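Local coordinates for protein CdnC (Chryseobacterium gregarium DSM 19109, PDB 7MGV) that uses ATP, as an ATP-grasp ligase, to install single and bicyclic omega-ester macrocycles in the core peptide of a graspetide precursor, at residues Ile26-Ala31 and Trp93-Tyr98; Asn33-Lys38 and Ala318-Trp323; Ile51-Asp56 and Thr75-Pro80; Glu57-Asn62 and His102-Glu107. All blocks are in the same frame, centred on the assembly; numbering follows the deposited sequence.

Contact 1: Ile26-Ala31 and Trp93-Tyr98; sequences IITHTA and WYRRAY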
# COMPACT_ATOMS: atom_id res chain seq x y z
N ILE A 26 20.22 3.18 -1.70
CA ILE A 26 19.41 3.74 -2.77
C ILE A 26 18.79 2.59 -3.56
O ILE A 26 19.51 1.70 -4.04
CB ILE A 26 20.23 4.65 -3.70
CG1 ILE A 26 20.74 5.87 -2.93
CG2 ILE A 26 19.39 5.08 -4.89
CD1 ILE A 26 21.43 6.90 -3.81
N ILE A 27 17.47 2.61 -3.69
CA ILE A 27 16.72 1.60 -4.43
C ILE A 27 16.40 2.16 -5.81
O ILE A 27 15.77 3.21 -5.92
CB ILE A 27 15.44 1.18 -3.69
CG1 ILE A 27 15.74 0.92 -2.21
CG2 ILE A 27 14.82 -0.04 -4.35
CD1 ILE A 27 16.57 -0.31 -1.96
N THR A 28 16.83 1.45 -6.85
CA THR A 28 16.60 1.87 -8.23
C THR A 28 16.44 0.62 -9.09
O THR A 28 16.22 -0.48 -8.57
CB THR A 28 17.75 2.76 -8.73
OG1 THR A 28 18.99 2.29 -8.20
CG2 THR A 28 17.54 4.21 -8.33
N HIS A 29 16.53 0.79 -10.40
CA HIS A 29 16.61 -0.31 -11.35
C HIS A 29 17.77 -0.05 -12.30
O HIS A 29 18.36 1.03 -12.31
CB HIS A 29 15.29 -0.49 -12.12
CG HIS A 29 14.90 0.70 -12.95
ND1 HIS A 29 14.97 0.70 -14.32
CD2 HIS A 29 14.43 1.91 -12.59
CE1 HIS A 29 14.56 1.87 -14.78
NE2 HIS A 29 14.23 2.63 -13.74
N THR A 30 18.10 -1.07 -13.10
CA THR A 30 19.30 -1.00 -13.93
C THR A 30 19.22 0.09 -14.99
O THR A 30 20.23 0.71 -15.32
CB THR A 30 19.57 -2.35 -14.58
OG1 THR A 30 18.41 -2.76 -15.32
CG2 THR A 30 19.90 -3.40 -13.53
N ALA A 31 18.03 0.34 -15.54
CA ALA A 31 17.92 1.31 -16.62
C ALA A 31 18.09 2.74 -16.12
O ALA A 31 18.57 3.60 -16.86
CB ALA A 31 16.59 1.16 -17.35
N TRP A 93 16.93 5.72 0.43
CA TRP A 93 16.17 6.45 -0.59
C TRP A 93 15.52 5.41 -1.49
O TRP A 93 16.18 4.82 -2.35
CB TRP A 93 17.06 7.40 -1.38
CG TRP A 93 16.31 8.16 -2.44
CD1 TRP A 93 14.97 8.44 -2.45
CD2 TRP A 93 16.85 8.74 -3.63
NE1 TRP A 93 14.64 9.15 -3.58
CE2 TRP A 93 15.78 9.35 -4.32
CE3 TRP A 93 18.13 8.80 -4.19
CZ2 TRP A 93 15.95 10.01 -5.53
CZ3 TRP A 93 18.30 9.45 -5.40
CH2 TRP A 93 17.21 10.05 -6.06
N TYR A 94 14.22 5.19 -1.30
CA TYR A 94 13.47 4.22 -2.08
C TYR A 94 12.76 4.96 -3.20
O TYR A 94 11.71 5.57 -2.99
CB TYR A 94 12.49 3.46 -1.19
CG TYR A 94 11.51 2.58 -1.94
CD1 TYR A 94 11.92 1.84 -3.04
CD2 TYR A 94 10.19 2.48 -1.54
CE1 TYR A 94 11.03 1.03 -3.73
CE2 TYR A 94 9.29 1.67 -2.22
CZ TYR A 94 9.72 0.95 -3.31
OH TYR A 94 8.83 0.15 -3.99
N ARG A 95 13.34 4.91 -4.40
CA ARG A 95 12.63 5.31 -5.60
C ARG A 95 11.70 4.18 -6.00
O ARG A 95 12.13 3.03 -6.16
CB ARG A 95 13.61 5.63 -6.72
CG ARG A 95 14.78 6.50 -6.28
CD ARG A 95 15.56 7.05 -7.46
NE ARG A 95 14.71 7.23 -8.64
CZ ARG A 95 14.69 8.33 -9.38
NH1 ARG A 95 15.46 9.36 -9.07
NH2 ARG A 95 13.89 8.41 -10.43
N ARG A 96 10.41 4.50 -6.16
CA ARG A 96 9.38 3.47 -6.26
C ARG A 96 9.68 2.47 -7.36
O ARG A 96 10.02 2.84 -8.49
CB ARG A 96 8.01 4.11 -6.50
CG ARG A 96 6.87 3.10 -6.41
CD ARG A 96 5.50 3.77 -6.39
NE ARG A 96 4.51 2.89 -5.77
CZ ARG A 96 3.22 3.18 -5.66
NH1 ARG A 96 2.76 4.34 -6.13
NH2 ARG A 96 2.39 2.32 -5.09
N ALA A 97 9.56 1.19 -7.02
CA ALA A 97 9.87 0.11 -7.95
C ALA A 97 8.67 -0.20 -8.83
O ALA A 97 7.53 -0.26 -8.36
CB ALA A 97 10.30 -1.14 -7.19
N TYR A 98 8.94 -0.39 -10.12
CA TYR A 98 7.91 -0.79 -11.07
C TYR A 98 8.21 -2.11 -11.77
O TYR A 98 7.33 -2.63 -12.46
CB TYR A 98 7.72 0.30 -12.14
CG TYR A 98 7.32 1.65 -11.57
CD1 TYR A 98 8.01 2.80 -11.92
CD2 TYR A 98 6.25 1.76 -10.69
CE1 TYR A 98 7.65 4.03 -11.40
CE2 TYR A 98 5.89 2.98 -10.16
CZ TYR A 98 6.58 4.12 -10.52
OH TYR A 98 6.22 5.34 -10.01

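Contact 2: Asn33-Lys38 and Ala318-Trp323; sequences NFSIDK and AGEFFW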
# COMPACT_ATOMS: atom_id res chain seq x y z
N ASN A 33 20.23 5.03 -14.41
CA ASN A 33 21.58 5.28 -13.92
C ASN A 33 21.97 6.74 -14.08
O ASN A 33 23.12 7.09 -13.78
CB ASN A 33 22.59 4.40 -14.67
CG ASN A 33 23.84 4.11 -13.86
OD1 ASN A 33 24.41 3.01 -13.94
ND2 ASN A 33 24.29 5.08 -13.08
N PHE A 34 21.06 7.60 -14.52
CA PHE A 34 21.41 8.93 -15.00
C PHE A 34 21.06 10.01 -14.00
O PHE A 34 21.91 10.82 -13.63
CB PHE A 34 20.71 9.20 -16.35
CG PHE A 34 20.56 7.98 -17.24
CD1 PHE A 34 21.53 6.99 -17.29
CD2 PHE A 34 19.43 7.84 -18.03
CE1 PHE A 34 21.37 5.88 -18.08
CE2 PHE A 34 19.27 6.72 -18.84
CZ PHE A 34 20.24 5.75 -18.87
N SER A 35 19.81 10.03 -13.53
CA SER A 35 19.43 10.95 -12.47
C SER A 35 20.14 10.62 -11.17
O SER A 35 20.50 11.52 -10.40
CB SER A 35 17.91 10.92 -12.27
OG SER A 35 17.56 11.42 -10.99
N ILE A 36 20.36 9.33 -10.91
CA ILE A 36 21.06 8.91 -9.70
C ILE A 36 22.54 9.25 -9.75
O ILE A 36 23.19 9.30 -8.71
CB ILE A 36 20.85 7.40 -9.47
CG1 ILE A 36 21.26 7.00 -8.05
CG2 ILE A 36 21.61 6.59 -10.50
CD1 ILE A 36 21.34 5.50 -7.84
N ASP A 37 23.09 9.51 -10.94
CA ASP A 37 24.53 9.73 -11.07
C ASP A 37 24.95 11.02 -10.36
O ASP A 37 25.92 11.03 -9.59
CB ASP A 37 24.93 9.77 -12.54
CG ASP A 37 25.60 8.48 -12.99
OD1 ASP A 37 25.79 7.59 -12.15
OD2 ASP A 37 25.93 8.37 -14.19
N LYS A 38 24.24 12.12 -10.61
CA LYS A 38 24.62 13.38 -9.99
C LYS A 38 24.33 13.37 -8.49
O LYS A 38 25.10 13.93 -7.70
CB LYS A 38 23.89 14.54 -10.67
CG LYS A 38 24.82 15.60 -11.24
CD LYS A 38 25.69 15.02 -12.35
CE LYS A 38 26.64 16.06 -12.92
NZ LYS A 38 27.79 16.35 -12.01
N ALA A 318 6.55 9.85 -6.47
CA ALA A 318 7.64 9.23 -7.21
C ALA A 318 7.93 9.93 -8.53
O ALA A 318 8.48 9.32 -9.45
CB ALA A 318 7.33 7.75 -7.46
N GLY A 319 7.55 11.21 -8.64
CA GLY A 319 7.74 11.92 -9.89
C GLY A 319 9.22 12.10 -10.22
O GLY A 319 10.05 12.35 -9.35
N GLU A 320 9.54 11.95 -11.51
CA GLU A 320 10.90 12.15 -11.96
C GLU A 320 11.26 13.64 -11.92
O GLU A 320 10.39 14.51 -12.01
CB GLU A 320 11.10 11.60 -13.37
CG GLU A 320 12.05 10.41 -13.44
CD GLU A 320 13.47 10.75 -13.04
OE1 GLU A 320 13.84 11.95 -13.09
OE2 GLU A 320 14.23 9.83 -12.68
N PHE A 321 12.55 13.91 -11.80
CA PHE A 321 13.04 15.27 -11.67
C PHE A 321 14.24 15.59 -12.56
O PHE A 321 14.61 16.76 -12.66
CB PHE A 321 13.43 15.57 -10.21
CG PHE A 321 14.63 14.80 -9.74
CD1 PHE A 321 15.90 15.38 -9.78
CD2 PHE A 321 14.51 13.51 -9.26
CE1 PHE A 321 17.01 14.67 -9.35
CE2 PHE A 321 15.61 12.80 -8.83
CZ PHE A 321 16.86 13.39 -8.88
N PHE A 322 14.86 14.59 -13.19
CA PHE A 322 16.10 14.81 -13.92
C PHE A 322 15.92 15.78 -15.07
O PHE A 322 16.77 16.64 -15.31
CB PHE A 322 16.65 13.47 -14.43
CG PHE A 322 18.13 13.48 -14.68
CD1 PHE A 322 18.68 12.66 -15.64
CD2 PHE A 322 18.96 14.32 -13.95
CE1 PHE A 322 20.04 12.66 -15.88
CE2 PHE A 322 20.32 14.33 -14.18
CZ PHE A 322 20.86 13.50 -15.14
N TRP A 323 14.81 15.65 -15.80
CA TRP A 323 14.56 16.51 -16.96
C TRP A 323 14.52 17.98 -16.56
O TRP A 323 15.01 18.85 -17.31
CB TRP A 323 13.27 16.10 -17.65
CG TRP A 323 12.05 16.04 -16.75
CD1 TRP A 323 11.93 15.36 -15.57
CD2 TRP A 323 10.79 16.68 -16.97
NE1 TRP A 323 10.67 15.54 -15.05
CE2 TRP A 323 9.95 16.35 -15.89
CE3 TRP A 323 10.29 17.50 -17.98
CZ2 TRP A 323 8.65 16.81 -15.79
CZ3 TRP A 323 8.99 17.96 -17.88
CH2 TRP A 323 8.18 17.61 -16.79

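Contact 3: Ile51-Asp56 and Thr75-Pro80; sequences IRFNVD and TTLETP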
# COMPACT_ATOMS: atom_id res chain seq x y z
N ILE A 51 25.14 2.84 -1.40
CA ILE A 51 24.93 1.42 -1.68
C ILE A 51 23.76 1.32 -2.65
O ILE A 51 22.63 1.70 -2.33
CB ILE A 51 24.65 0.62 -0.40
CG1 ILE A 51 25.85 0.70 0.55
CG2 ILE A 51 24.33 -0.82 -0.73
CD1 ILE A 51 25.67 -0.08 1.83
N ARG A 52 24.04 0.80 -3.85
CA ARG A 52 23.04 0.72 -4.91
C ARG A 52 22.38 -0.66 -4.88
O ARG A 52 23.06 -1.68 -5.07
CB ARG A 52 23.68 0.98 -6.27
CG ARG A 52 22.69 1.26 -7.39
CD ARG A 52 23.41 1.72 -8.65
NE ARG A 52 22.54 2.52 -9.51
CZ ARG A 52 22.07 2.10 -10.68
NH1 ARG A 52 22.38 0.90 -11.14
NH2 ARG A 52 21.30 2.90 -11.40
N PHE A 53 21.07 -0.68 -4.65
CA PHE A 53 20.27 -1.90 -4.69
C PHE A 53 19.35 -1.79 -5.89
O PHE A 53 18.28 -1.17 -5.81
CB PHE A 53 19.50 -2.08 -3.38
CG PHE A 53 18.82 -3.43 -3.25
CD1 PHE A 53 19.02 -4.43 -4.19
CD2 PHE A 53 17.99 -3.69 -2.17
CE1 PHE A 53 18.40 -5.66 -4.06
CE2 PHE A 53 17.37 -4.92 -2.04
CZ PHE A 53 17.57 -5.90 -2.98
N ASN A 54 19.75 -2.39 -7.00
CA ASN A 54 18.94 -2.37 -8.21
C ASN A 54 17.86 -3.43 -8.11
O ASN A 54 18.16 -4.62 -7.95
CB ASN A 54 19.81 -2.57 -9.45
CG ASN A 54 20.30 -1.26 -10.03
OD1 ASN A 54 20.83 -1.22 -11.14
ND2 ASN A 54 20.10 -0.18 -9.29
N VAL A 55 16.60 -3.00 -8.20
CA VAL A 55 15.49 -3.81 -7.74
C VAL A 55 15.04 -4.84 -8.77
O VAL A 55 14.46 -5.87 -8.40
CB VAL A 55 14.34 -2.88 -7.32
CG1 VAL A 55 13.46 -2.51 -8.51
CG2 VAL A 55 13.53 -3.51 -6.21
N ASP A 56 15.30 -4.60 -10.06
CA ASP A 56 14.95 -5.59 -11.07
C ASP A 56 15.85 -6.82 -11.00
O ASP A 56 15.46 -7.89 -11.47
CB ASP A 56 15.02 -4.97 -12.47
CG ASP A 56 16.33 -4.25 -12.72
OD1 ASP A 56 16.93 -3.73 -11.75
OD2 ASP A 56 16.76 -4.20 -13.89
N THR A 75 21.58 -7.36 8.38
CA THR A 75 21.03 -7.36 7.02
C THR A 75 22.18 -7.20 6.04
O THR A 75 22.90 -6.20 6.07
CB THR A 75 20.01 -6.24 6.83
OG1 THR A 75 19.01 -6.31 7.86
CG2 THR A 75 19.34 -6.35 5.47
N THR A 76 22.35 -8.19 5.16
CA THR A 76 23.43 -8.16 4.18
C THR A 76 22.88 -8.30 2.76
O THR A 76 21.92 -9.04 2.52
CB THR A 76 24.48 -9.25 4.44
OG1 THR A 76 24.04 -10.49 3.86
CG2 THR A 76 24.70 -9.45 5.94
N LEU A 77 23.52 -7.58 1.84
CA LEU A 77 23.13 -7.49 0.44
C LEU A 77 24.35 -7.83 -0.42
O LEU A 77 25.41 -7.23 -0.27
CB LEU A 77 22.62 -6.10 0.11
CG LEU A 77 22.63 -5.63 -1.35
CD1 LEU A 77 21.65 -6.41 -2.23
CD2 LEU A 77 22.36 -4.13 -1.41
N GLU A 78 24.19 -8.80 -1.32
CA GLU A 78 25.26 -9.27 -2.19
C GLU A 78 24.90 -8.95 -3.63
O GLU A 78 23.89 -9.45 -4.16
CB GLU A 78 25.50 -10.77 -1.99
CG GLU A 78 25.70 -11.16 -0.53
CD GLU A 78 26.70 -12.28 -0.35
OE1 GLU A 78 27.07 -12.58 0.80
OE2 GLU A 78 27.12 -12.87 -1.37
N THR A 79 25.71 -8.10 -4.25
CA THR A 79 25.59 -7.53 -5.58
C THR A 79 26.70 -8.08 -6.48
O THR A 79 27.75 -8.52 -5.99
CB THR A 79 25.71 -6.00 -5.48
OG1 THR A 79 24.76 -5.50 -4.53
CG2 THR A 79 25.46 -5.31 -6.81
N PRO A 80 26.49 -8.11 -7.80
CA PRO A 80 27.62 -8.37 -8.71
C PRO A 80 28.78 -7.41 -8.52
O PRO A 80 29.92 -7.77 -8.86
CB PRO A 80 26.99 -8.22 -10.10
CG PRO A 80 25.57 -8.63 -9.90
CD PRO A 80 25.19 -8.24 -8.49

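Contact 4: Glu57-Asn62 and His102-Glu107; sequences EYPLKN and HGIKEE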
# COMPACT_ATOMS: atom_id res chain seq x y z
N GLU A 57 17.04 -6.68 -10.41
CA GLU A 57 17.97 -7.79 -10.29
C GLU A 57 17.71 -8.66 -9.06
O GLU A 57 18.48 -9.58 -8.80
CB GLU A 57 19.41 -7.27 -10.25
CG GLU A 57 19.75 -6.26 -11.33
CD GLU A 57 19.95 -6.88 -12.71
OE1 GLU A 57 21.06 -6.72 -13.26
OE2 GLU A 57 19.02 -7.51 -13.25
N TYR A 58 16.64 -8.38 -8.30
CA TYR A 58 16.24 -9.21 -7.17
C TYR A 58 15.07 -10.08 -7.58
O TYR A 58 14.12 -9.57 -8.19
CB TYR A 58 15.85 -8.34 -5.98
CG TYR A 58 15.30 -9.11 -4.80
CD1 TYR A 58 16.16 -9.74 -3.90
CD2 TYR A 58 13.93 -9.20 -4.58
CE1 TYR A 58 15.66 -10.45 -2.82
CE2 TYR A 58 13.43 -9.91 -3.50
CZ TYR A 58 14.30 -10.53 -2.63
OH TYR A 58 13.81 -11.23 -1.55
N PRO A 59 15.07 -11.38 -7.27
CA PRO A 59 16.07 -12.09 -6.47
C PRO A 59 17.13 -12.80 -7.30
O PRO A 59 17.94 -13.54 -6.74
CB PRO A 59 15.22 -13.11 -5.71
CG PRO A 59 14.19 -13.50 -6.73
CD PRO A 59 13.94 -12.27 -7.60
N LEU A 60 17.12 -12.59 -8.61
CA LEU A 60 17.99 -13.36 -9.50
C LEU A 60 19.46 -12.99 -9.30
O LEU A 60 20.29 -13.85 -8.97
CB LEU A 60 17.58 -13.16 -10.95
CG LEU A 60 17.47 -14.44 -11.79
CD1 LEU A 60 16.55 -15.45 -11.12
CD2 LEU A 60 16.99 -14.12 -13.20
N LYS A 61 19.81 -11.72 -9.48
CA LYS A 61 21.21 -11.31 -9.52
C LYS A 61 21.71 -10.70 -8.21
O LYS A 61 22.93 -10.59 -8.04
CB LYS A 61 21.43 -10.33 -10.67
CG LYS A 61 21.34 -10.99 -12.05
CD LYS A 61 21.42 -9.97 -13.18
CE LYS A 61 21.54 -10.64 -14.54
NZ LYS A 61 20.44 -11.61 -14.80
N ASN A 62 20.82 -10.31 -7.30
CA ASN A 62 21.22 -9.93 -5.95
C ASN A 62 20.74 -10.97 -4.95
O ASN A 62 19.80 -11.74 -5.21
CB ASN A 62 20.66 -8.56 -5.55
CG ASN A 62 20.89 -7.49 -6.59
OD1 ASN A 62 19.98 -7.13 -7.32
ND2 ASN A 62 22.12 -6.99 -6.68
N HIS A 102 13.03 -9.60 -12.39
CA HIS A 102 13.31 -9.79 -13.80
C HIS A 102 13.98 -11.14 -14.02
O HIS A 102 14.95 -11.49 -13.34
CB HIS A 102 14.20 -8.67 -14.32
CG HIS A 102 14.42 -8.71 -15.81
ND1 HIS A 102 15.51 -9.35 -16.38
CD2 HIS A 102 13.70 -8.21 -16.83
CE1 HIS A 102 15.44 -9.23 -17.69
NE2 HIS A 102 14.35 -8.54 -17.99
N GLY A 103 13.44 -11.91 -14.97
CA GLY A 103 13.96 -13.22 -15.30
C GLY A 103 13.29 -14.37 -14.58
O GLY A 103 13.48 -15.52 -14.98
N ILE A 104 12.50 -14.09 -13.53
CA ILE A 104 11.85 -15.16 -12.78
C ILE A 104 10.83 -15.89 -13.65
O ILE A 104 10.60 -17.09 -13.48
CB ILE A 104 11.21 -14.59 -11.50
CG1 ILE A 104 12.29 -14.01 -10.58
CG2 ILE A 104 10.40 -15.65 -10.76
CD1 ILE A 104 13.13 -15.07 -9.91
N LYS A 105 10.21 -15.18 -14.60
CA LYS A 105 9.18 -15.80 -15.44
C LYS A 105 9.76 -16.93 -16.28
O LYS A 105 9.12 -17.97 -16.45
CB LYS A 105 8.53 -14.74 -16.33
CG LYS A 105 7.22 -15.18 -16.95
CD LYS A 105 6.58 -14.07 -17.76
CE LYS A 105 5.39 -14.57 -18.57
NZ LYS A 105 4.30 -15.08 -17.70
N GLU A 106 10.98 -16.75 -16.79
CA GLU A 106 11.60 -17.78 -17.62
C GLU A 106 12.13 -18.95 -16.80
O GLU A 106 12.29 -20.05 -17.35
CB GLU A 106 12.75 -17.17 -18.43
CG GLU A 106 12.46 -17.06 -19.92
CD GLU A 106 13.44 -16.15 -20.63
OE1 GLU A 106 14.61 -16.07 -20.19
OE2 GLU A 106 13.05 -15.52 -21.64
N GLU A 107 12.40 -18.75 -15.51
CA GLU A 107 13.02 -19.79 -14.69
C GLU A 107 12.01 -20.71 -14.01
O GLU A 107 12.32 -21.89 -13.79
CB GLU A 107 13.92 -19.15 -13.63
CG GLU A 107 15.04 -18.29 -14.19
CD GLU A 107 16.22 -19.11 -14.68
OE1 GLU A 107 16.21 -20.34 -14.50
OE2 GLU A 107 17.15 -18.51 -15.26

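Contact 1: Ile26-Ala31 and Trp93-Tyr98
Ile27 is joined to the neighbouring strand through its own backbone. Ile27 N donates to Trp93 O at 2.9 Å. The return bond, from Arg95 N to Ile27 O at 3.3 Å, is weak. The pairing is parallel, with Ile26 level with Trp93 and Ile27 with Tyr94, and Ile26 CA adds a C-H...O contact of 3.4 Å to Trp93 O. On one face of the sheet, Ile26 CD1 meets the edge of the indole, 3.8 Å from Trp93 CE3. On the other, Ile27 CB lies at the edge of the phenol ring, 3.6 Å from Tyr94 CD1. The far end of that ring is tied down by a bond from Ala97 N to Tyr94 OH. Where the strands end, Thr28 CG2 rests 3.6 Å from Arg95 CD. A chi1 of -46° sets Arg95 CG beside its backbone N and over one face of the Trp93 indole, toward the rim; beyond it the chain bends at chi3 (30°) and ends in a salt bridge with Glu320. Strand 22-28 is also bonded to strand 48-54, through Ile26 with Ile51 and Phe53. Helix 35-46 packs on the Ile26 and Trp93 face with Ile36 and Val39, and helix 110-130 on the Ile27 and Tyr94 face with Phe125 and Leu128, making a three-layer alpha/beta core.

Contact 2: Asn33-Lys38 and Ala318-Trp323
Phe34 meets Phe322 with its CB, 3.6 Å from Phe322 CE1, while its own ring turns off from the contact; the carbonyl oxygen of Phe34 approaches the Phe322 ring obliquely. Ser35 follows and lies between two aromatic rings. Its CA sits over the centre of the Phe322 ring, 3.5 Å from the centroid and 8° off the normal, a well-aimed CH-pi contact, with the Ser35 N over the same ring. The hydroxyl, anti to the backbone N (chi1 160°), is thereby carried to Phe321, whose ring Ser35 OG approaches obliquely near CZ. Replacing Phe322 by an alanine would probably open a gap over the backbone of Ser35 and leave Phe34 CB without its partner. The backbone at the two phenylalanines is held by Glu320, whose OE1 takes two N-H groups: Phe321 N at 2.7 Å from above the carboxylate plane, and Phe322 N at 2.8 Å and 176°. Phe321 packs further on Ile333 and Ile337 of helix 332-341, and is the N-cap of helix 322-325. Residues 33-38, on the other side, lead into helix 35-46, the crossover helix of the beta-alpha-beta unit formed with strands 22-28 and 48-54.

Contact 3: Ile51-Asp56 and Thr75-Pro80
Leu77 lays one methyl on the ring of Phe53: CD1 stands 4.0 Å from the ring centroid and 19° off the normal, a CH-pi contact shifted toward the rim. This packs a beta meander, the antiparallel strands 63-69, 72-78 and 83-85, against strand 48-54, an edge strand, within this chain, of the parallel sheet of the pre-ATP-grasp domain. The axes of strand segments 51-54 and 75-78 run 9.1 Å apart and at 71° to each other, too far and too steep for backbone pairing, and the join is made mainly by side chains. Leu77 serves as the wedge. A chi1 of 159° swings its CG out opposite the backbone nitrogen, and the two methyls spread over the other strand. CD1 goes to the ring, at 3.8 Å from Phe53 CE1. CD2 fits between Ile51 and Phe53, two residues apart on the same strand, at 3.9 Å from Ile51 CG2 and 4.0 Å from Phe53 CB. Behind them, Phe53 also leans on Ile27 and on Leu124 of helix 110-130, and Ile51 on Leu25, so the leucine extends this hydrophobic layer. On either side of Leu77 in sequence, Thr76 packs on Glu173 of the second subunit and Glu78 on Asn170 of that subunit. At the margin of the contact, Thr79 OG1 remains 4.2 Å from Arg52 O, beyond hydrogen-bonding range.

Contact 4: Glu57-Asn62 and His102-Glu107
Leu60 and Ile104 form the apolar centre of the contact, lying alongside one another and pointing opposite ways, with Leu60 CD1 3.6 Å from Ile104 CD1. The same isoleucine methyl reaches Pro59, at 3.7 Å from Pro59 CG, so Ile104 CD1 is shared by two neighbouring residues of the loop. A second kind of contact sets side chain against backbone: Leu60 CD2 lies 3.3 Å from His102 O and 3.8 Å from Gly103 CA. A beta carbon on Gly103 would run into that methyl, and at this residue's backbone angles (phi 94°) it would also press on His102 O. Polar bonds act within the loop and fix its shape, since Glu57 O accepts from both Lys61 N (2.6 Å) and Asn62 N (2.9 Å). The peptide bond before Pro59 is cis, and Pro59 CB sits over the centre of the Tyr58 ring. An alanine at Leu60 would probably take from Ile104 CD1 its leucine neighbour and open a gap over Gly103. Leu60 also packs on Leu220 of the second subunit and Ile104 on Tyr221 of that subunit. The fit therefore rests on shape and hydrophobic burial, and the same apolar patch continues into the dimer interface.

In the fold
The first segments of contacts 1 to 4 come in that order along the chain, 26-31, 33-38, 51-56 and 57-62; their partners follow in the order of contacts 3, 1, 4 and 2, at 75-80, 93-98, 102-107 and 318-323. Contact 1 is central, its centre about 10 Å from that of contact 2, 11 Å from contact 3 and 16 Å from contact 4; contacts 2 and 4 are farthest apart, about 24 Å between centres. Contacts 1 and 3 share the parallel sheet, and the chain leaving strands 48-54 and 91-94 supplies contact 4. Contacts 1, 3 and 4 lie within the pre-ATP-grasp domain, the last two also touching the second subunit, whereas contact 2 ties that domain to the C-terminal part of the chain.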